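Local coordinates for plasmin and fibronectin-binding protein A (Streptococcus pneumoniae, PDB 4MR0) that acts as a fibronectin-dependent surface adhesin and invasin that binds human fibronectin, plasmin, plasminogen and serum albumin, here represented by its right-handed parallel beta-helix domain, at residues N182-I186 and K187-S191; I364-N368 and N369-N373. One frame throughout, in Å; residues are numbered along the deposited sequence.

Contact 1. Residues N182-I186 and K187-S191. With MN (manganese (II) ion), chain F.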
loop_
_atom_site.group_PDB
_atom_site.type_symbol
_atom_site.label_atom_id
_atom_site.label_comp_id
_atom_site.label_asym_id
_atom_site.label_seq_id
_atom_site.Cartn_x
_atom_site.Cartn_y
_atom_site.Cartn_z
ATOM N N ASN A 182 -17.789 12.983 3.151
ATOM C CA ASN A 182 -16.854 13.709 3.999
ATOM C C ASN A 182 -17.002 15.226 3.903
ATOM O O ASN A 182 -16.655 15.836 2.886
ATOM C CB ASN A 182 -15.418 13.321 3.664
ATOM C CG ASN A 182 -14.413 14.087 4.495
ATOM O OD1 ASN A 182 -14.741 14.561 5.586
ATOM N ND2 ASN A 182 -13.184 14.201 3.997
ATOM N N GLY A 183 -17.514 15.827 4.974
ATOM C CA GLY A 183 -17.695 17.268 5.012
ATOM C C GLY A 183 -16.793 17.922 6.044
ATOM O O GLY A 183 -17.027 19.059 6.457
ATOM N N ILE A 184 -15.757 17.200 6.467
ATOM C CA ILE A 184 -14.820 17.709 7.463
ATOM C C ILE A 184 -13.860 18.688 6.786
ATOM O O ILE A 184 -12.927 18.285 6.088
ATOM C CB ILE A 184 -14.033 16.547 8.101
ATOM C CG1 ILE A 184 -15.012 15.458 8.553
ATOM C CG2 ILE A 184 -13.245 17.040 9.306
ATOM C CD1 ILE A 184 -14.350 14.138 8.916
ATOM N N ASN A 185 -14.104 19.980 6.996
ATOM C CA ASN A 185 -13.296 21.035 6.397
ATOM C C ASN A 185 -12.825 21.979 7.499
ATOM O O ASN A 185 -13.341 23.088 7.654
ATOM C CB ASN A 185 -14.147 21.775 5.352
ATOM C CG ASN A 185 -13.410 22.921 4.692
ATOM O OD1 ASN A 185 -12.292 22.759 4.196
ATOM N ND2 ASN A 185 -14.040 24.093 4.673
ATOM N N ILE A 186 -11.826 21.521 8.251
ATOM C CA ILE A 186 -11.280 22.263 9.380
ATOM C C ILE A 186 -9.790 22.560 9.202
ATOM O O ILE A 186 -8.998 21.684 8.849
ATOM C CB ILE A 186 -11.509 21.453 10.684
ATOM C CG1 ILE A 186 -13.002 21.145 10.836
ATOM C CG2 ILE A 186 -11.020 22.226 11.890
ATOM C CD1 ILE A 186 -13.330 20.185 11.966
ATOM N N LYS A 187 -9.418 23.811 9.448
ATOM C CA LYS A 187 -8.034 24.264 9.316
ATOM C C LYS A 187 -7.105 23.597 10.335
ATOM O O LYS A 187 -7.476 23.430 11.496
ATOM C CB LYS A 187 -7.990 25.783 9.513
ATOM C CG LYS A 187 -6.659 26.424 9.207
ATOM C CD LYS A 187 -6.420 26.471 7.712
ATOM C CE LYS A 187 -5.087 27.115 7.399
ATOM N NZ LYS A 187 -4.862 27.191 5.930
ATOM N N ASN A 188 -5.901 23.217 9.903
ATOM C CA ASN A 188 -4.922 22.601 10.805
ATOM C C ASN A 188 -5.556 21.407 11.516
ATOM O O ASN A 188 -5.286 21.159 12.698
ATOM C CB ASN A 188 -4.483 23.638 11.849
ATOM C CG ASN A 188 -3.264 23.199 12.645
ATOM O OD1 ASN A 188 -3.126 23.537 13.824
ATOM N ND2 ASN A 188 -2.363 22.465 12.000
ATOM N N HIS A 189 -6.375 20.656 10.785
ATOM C CA HIS A 189 -7.109 19.535 11.363
ATOM C C HIS A 189 -7.262 18.410 10.335
ATOM O O HIS A 189 -7.415 18.661 9.137
ATOM C CB HIS A 189 -8.477 20.083 11.795
ATOM C CG HIS A 189 -9.318 19.140 12.595
ATOM N ND1 HIS A 189 -9.891 18.005 12.058
ATOM C CD2 HIS A 189 -9.770 19.221 13.871
ATOM C CE1 HIS A 189 -10.664 17.434 12.966
ATOM N NE2 HIS A 189 -10.608 18.152 14.074
ATOM N N PRO A 190 -7.211 17.145 10.789
ATOM C CA PRO A 190 -7.358 16.052 9.826
ATOM C C PRO A 190 -8.759 15.996 9.219
ATOM O O PRO A 190 -9.724 16.480 9.809
ATOM C CB PRO A 190 -7.022 14.810 10.652
ATOM C CG PRO A 190 -7.389 15.209 12.054
ATOM C CD PRO A 190 -6.894 16.635 12.135
ATOM N N SER A 191 -8.854 15.421 8.026
ATOM C CA SER A 191 -10.133 15.277 7.340
ATOM C C SER A 191 -10.279 13.790 7.039
ATOM O O SER A 191 -10.255 13.362 5.886
ATOM C CB SER A 191 -10.143 16.098 6.047
ATOM O OG SER A 191 -11.412 16.047 5.411
HETATM MN MN MN F . -12.018 18.338 15.917
HETATM O O HOH W 1 -10.106 19.166 8.244
HETATM O O HOH W 2 -6.613 20.900 7.532
HETATM O O HOH W 3 -12.054 20.721 15.816
HETATM O O HOH W 4 -13.273 18.327 17.806
HETATM O O HOH W 5 -12.354 15.984 16.094
#
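Ile186 lays its CD1 methyl over one face of the His189 imidazole, 3.9 Å from the ring centroid and almost on the ring normal, a CH-pi contact between two side chains that run side by side in the same direction. Its other branch, CG2, presses on His189 CB at 3.3 Å. A type II beta turn from Ile186 to His189 reverses the chain between them. With CG anti to the backbone N (chi1 -172°), the histidine ring is carried alongside Ile186. ND1 donates to Pro190 O at 2.7 Å, nearly within the ring plane and onto a carbonyl lone pair, while NE2 binds manganese at 2.3 Å. Three waters, Glu162 and the carbonyl oxygen of Thr200 complete the metal's shell, and Phe199 meets the ring edge-to-face. One further water joins Ile186 N to His189 O, and a second joins Ile186 O to His189 N.

At the neck of the loop the buried Ser191 hydroxyl links three residues: OG gives its proton to a lone pair of Ile184 O at 2.8 Å and receives Asn182 ND2 at 2.9 Å, close to the amide plane. The same amide turns OD1 to Ile184 N, 3.0 Å, in an Asx turn whose donor lies above the carbonyl plane; ND2 also reaches Met223 O. The loop is thus closed by polar bonds where it leaves strand 178-182 and carries the metal ligand further out. Because ND1 donates to a carbonyl, the imidazole probably keeps its proton there, which would leave the NE2 lone pair for manganese.

Contact 2. Residues I364-N368 and N369-N373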
loop_
_atom_site.group_PDB
_atom_site.type_symbol
_atom_site.label_atom_id
_atom_site.label_comp_id
_atom_site.label_asym_id
_atom_site.label_seq_id
_atom_site.Cartn_x
_atom_site.Cartn_y
_atom_site.Cartn_z
ATOM N N ILE A 364 2.060 -9.589 7.030
ATOM C CA ILE A 364 1.282 -8.720 6.166
ATOM C C ILE A 364 1.018 -9.496 4.883
ATOM O O ILE A 364 1.953 -9.872 4.174
ATOM C CB ILE A 364 2.082 -7.445 5.821
ATOM C CG1 ILE A 364 2.617 -6.805 7.110
ATOM C CG2 ILE A 364 1.212 -6.467 5.046
ATOM C CD1 ILE A 364 1.524 -6.346 8.068
ATOM N N LYS A 365 -0.254 -9.733 4.591
ATOM C CA LYS A 365 -0.622 -10.477 3.397
ATOM C C LYS A 365 -1.388 -9.596 2.429
ATOM O O LYS A 365 -2.376 -8.970 2.798
ATOM C CB LYS A 365 -1.473 -11.688 3.777
ATOM C CG LYS A 365 -0.756 -12.675 4.671
ATOM C CD LYS A 365 -1.674 -13.829 5.080
ATOM C CE LYS A 365 -0.904 -14.862 5.886
ATOM N NZ LYS A 365 -1.814 -15.855 6.517
ATOM N N ILE A 366 -0.923 -9.554 1.189
ATOM C CA ILE A 366 -1.553 -8.746 0.150
ATOM C C ILE A 366 -1.914 -9.770 -0.904
ATOM O O ILE A 366 -1.055 -10.218 -1.663
ATOM C CB ILE A 366 -0.553 -7.702 -0.378
ATOM C CG1 ILE A 366 -0.199 -6.744 0.770
ATOM C CG2 ILE A 366 -1.136 -6.963 -1.569
ATOM C CD1 ILE A 366 0.911 -5.766 0.463
ATOM N N LEU A 367 -3.196 -10.125 -0.934
ATOM C CA LEU A 367 -3.686 -11.186 -1.799
ATOM C C LEU A 367 -4.767 -10.905 -2.833
ATOM O O LEU A 367 -5.756 -10.231 -2.566
ATOM C CB LEU A 367 -4.195 -12.315 -0.911
ATOM C CG LEU A 367 -3.363 -12.637 0.337
ATOM C CD1 LEU A 367 -4.158 -13.576 1.238
ATOM C CD2 LEU A 367 -2.031 -13.273 -0.064
ATOM N N ASN A 368 -4.564 -11.466 -4.013
ATOM C CA ASN A 368 -5.539 -11.374 -5.081
ATOM C C ASN A 368 -6.172 -9.996 -5.303
ATOM O O ASN A 368 -7.393 -9.900 -5.454
ATOM C CB ASN A 368 -6.634 -12.405 -4.795
ATOM C CG ASN A 368 -6.075 -13.800 -4.576
ATOM O OD1 ASN A 368 -6.634 -14.601 -3.817
ATOM N ND2 ASN A 368 -4.971 -14.104 -5.249
ATOM N N ASN A 369 -5.358 -8.940 -5.308
ATOM C CA ASN A 369 -5.871 -7.588 -5.550
ATOM C C ASN A 369 -5.556 -7.188 -6.986
ATOM O O ASN A 369 -4.696 -7.794 -7.630
ATOM C CB ASN A 369 -5.206 -6.559 -4.627
ATOM C CG ASN A 369 -5.404 -6.871 -3.163
ATOM O OD1 ASN A 369 -4.486 -7.351 -2.479
ATOM N ND2 ASN A 369 -6.605 -6.613 -2.670
ATOM N N HIS A 370 -6.247 -6.163 -7.480
ATOM C CA HIS A 370 -6.001 -5.654 -8.827
ATOM C C HIS A 370 -5.511 -4.208 -8.694
ATOM O O HIS A 370 -6.271 -3.318 -8.317
ATOM C CB HIS A 370 -7.283 -5.688 -9.670
ATOM C CG HIS A 370 -7.089 -5.231 -11.085
ATOM N ND1 HIS A 370 -8.111 -5.217 -12.009
ATOM C CD2 HIS A 370 -5.988 -4.779 -11.735
ATOM C CE1 HIS A 370 -7.650 -4.777 -13.168
ATOM N NE2 HIS A 370 -6.366 -4.504 -13.028
ATOM N N PHE A 371 -4.236 -3.983 -8.987
ATOM C CA PHE A 371 -3.649 -2.649 -8.904
ATOM C C PHE A 371 -3.659 -2.115 -10.333
ATOM O O PHE A 371 -2.740 -2.368 -11.114
ATOM C CB PHE A 371 -2.229 -2.751 -8.367
ATOM C CG PHE A 371 -2.148 -3.364 -6.996
ATOM C CD1 PHE A 371 -2.651 -2.688 -5.887
ATOM C CD2 PHE A 371 -1.579 -4.619 -6.815
ATOM C CE1 PHE A 371 -2.587 -3.260 -4.606
ATOM C CE2 PHE A 371 -1.509 -5.200 -5.541
ATOM C CZ PHE A 371 -2.013 -4.519 -4.438
ATOM N N ASP A 372 -4.712 -1.366 -10.647
ATOM C CA ASP A 372 -4.945 -0.843 -11.986
ATOM C C ASP A 372 -4.313 0.493 -12.368
ATOM O O ASP A 372 -4.929 1.554 -12.226
ATOM C CB ASP A 372 -6.454 -0.774 -12.217
ATOM C CG ASP A 372 -6.828 -0.796 -13.687
ATOM O OD1 ASP A 372 -5.923 -0.746 -14.542
ATOM O OD2 ASP A 372 -8.039 -0.862 -13.981
ATOM N N ASN A 373 -3.085 0.424 -12.867
ATOM C CA ASN A 373 -2.354 1.602 -13.329
ATOM C C ASN A 373 -1.966 2.615 -12.248
ATOM O O ASN A 373 -2.254 3.807 -12.384
ATOM C CB ASN A 373 -3.173 2.295 -14.439
ATOM C CG ASN A 373 -2.328 3.197 -15.326
ATOM O OD1 ASN A 373 -1.223 2.828 -15.741
ATOM N ND2 ASN A 373 -2.853 4.382 -15.640
#
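With chi1 at -64°, Ile366 puts CG1 beside the backbone N and opposite the carbonyl carbon, which leaves CG2 anti to the N and turned to the ring; Phe371 has its CG anti to the carbonyl carbon, with chi1 at -60°. These torsions bring the isoleucine methyl and the far end of the phenyl ring together. CG2 reaches Phe371 CZ at 3.9 Å, arriving at the ring edge and near its plane rather than over a face, and the two side chains cross at about a right angle. This pair is apolar and spans a bend in the chain: strand 364-367 ends, Asn368 takes up a left-handed backbone conformation (phi 44°, psi 45°), and the chain sets off along 370-372 in a new direction. Ile366 and Phe371 therefore meet across the inside of the corner. Beside them, the buried Asn369 side chain crosses Ile366 at about a right angle and folds back against the Leu367 backbone.

Asn392, one coil further on, fastens the corner: its OD1 accepts from Asn369 N and its ND2 donates to Ile366 O. Asn368, on the outside, sends ND2 to Gly391 O. Side-chain amides bonding the backbone of the adjacent coil thus tie the bend to the next turn of the beta-helix. The segment belongs to the third PbH1 repeat. Strands 329-337 and 387-396 flank it in parallel, and the Phe371 ring meets Phe336 and Phe394, one from each, forming an aromatic row. Inside the coil, Val379 of strand 377-381 and Ile349 of a loop close over both Ile366 and Phe371.

Overall arrangement
Both contacts belong to one beta-helix, contact 1 as a loop between strands 178-182 and 191-192 and contact 2 as a corner within a broken strand; their centres lie about 30 Å apart, without touch. Both are partly buried. In contact 1 Asn182, Ile184, His189 and Ser191 are buried while Lys187 and Asn188 are exposed; in contact 2 Ile366, Asn369 and Phe371 are buried and Asn368 is exposed. Contact 2 is also nearer the centre of the chain, about 9 Å against 23 Å. The two hold different strands. Contact 1 relies on hydrogen bonds, water and manganese, whereas contact 2 combines an inward-facing apolar pair with hydrogen bonds from asparagine side chains between neighbouring coils.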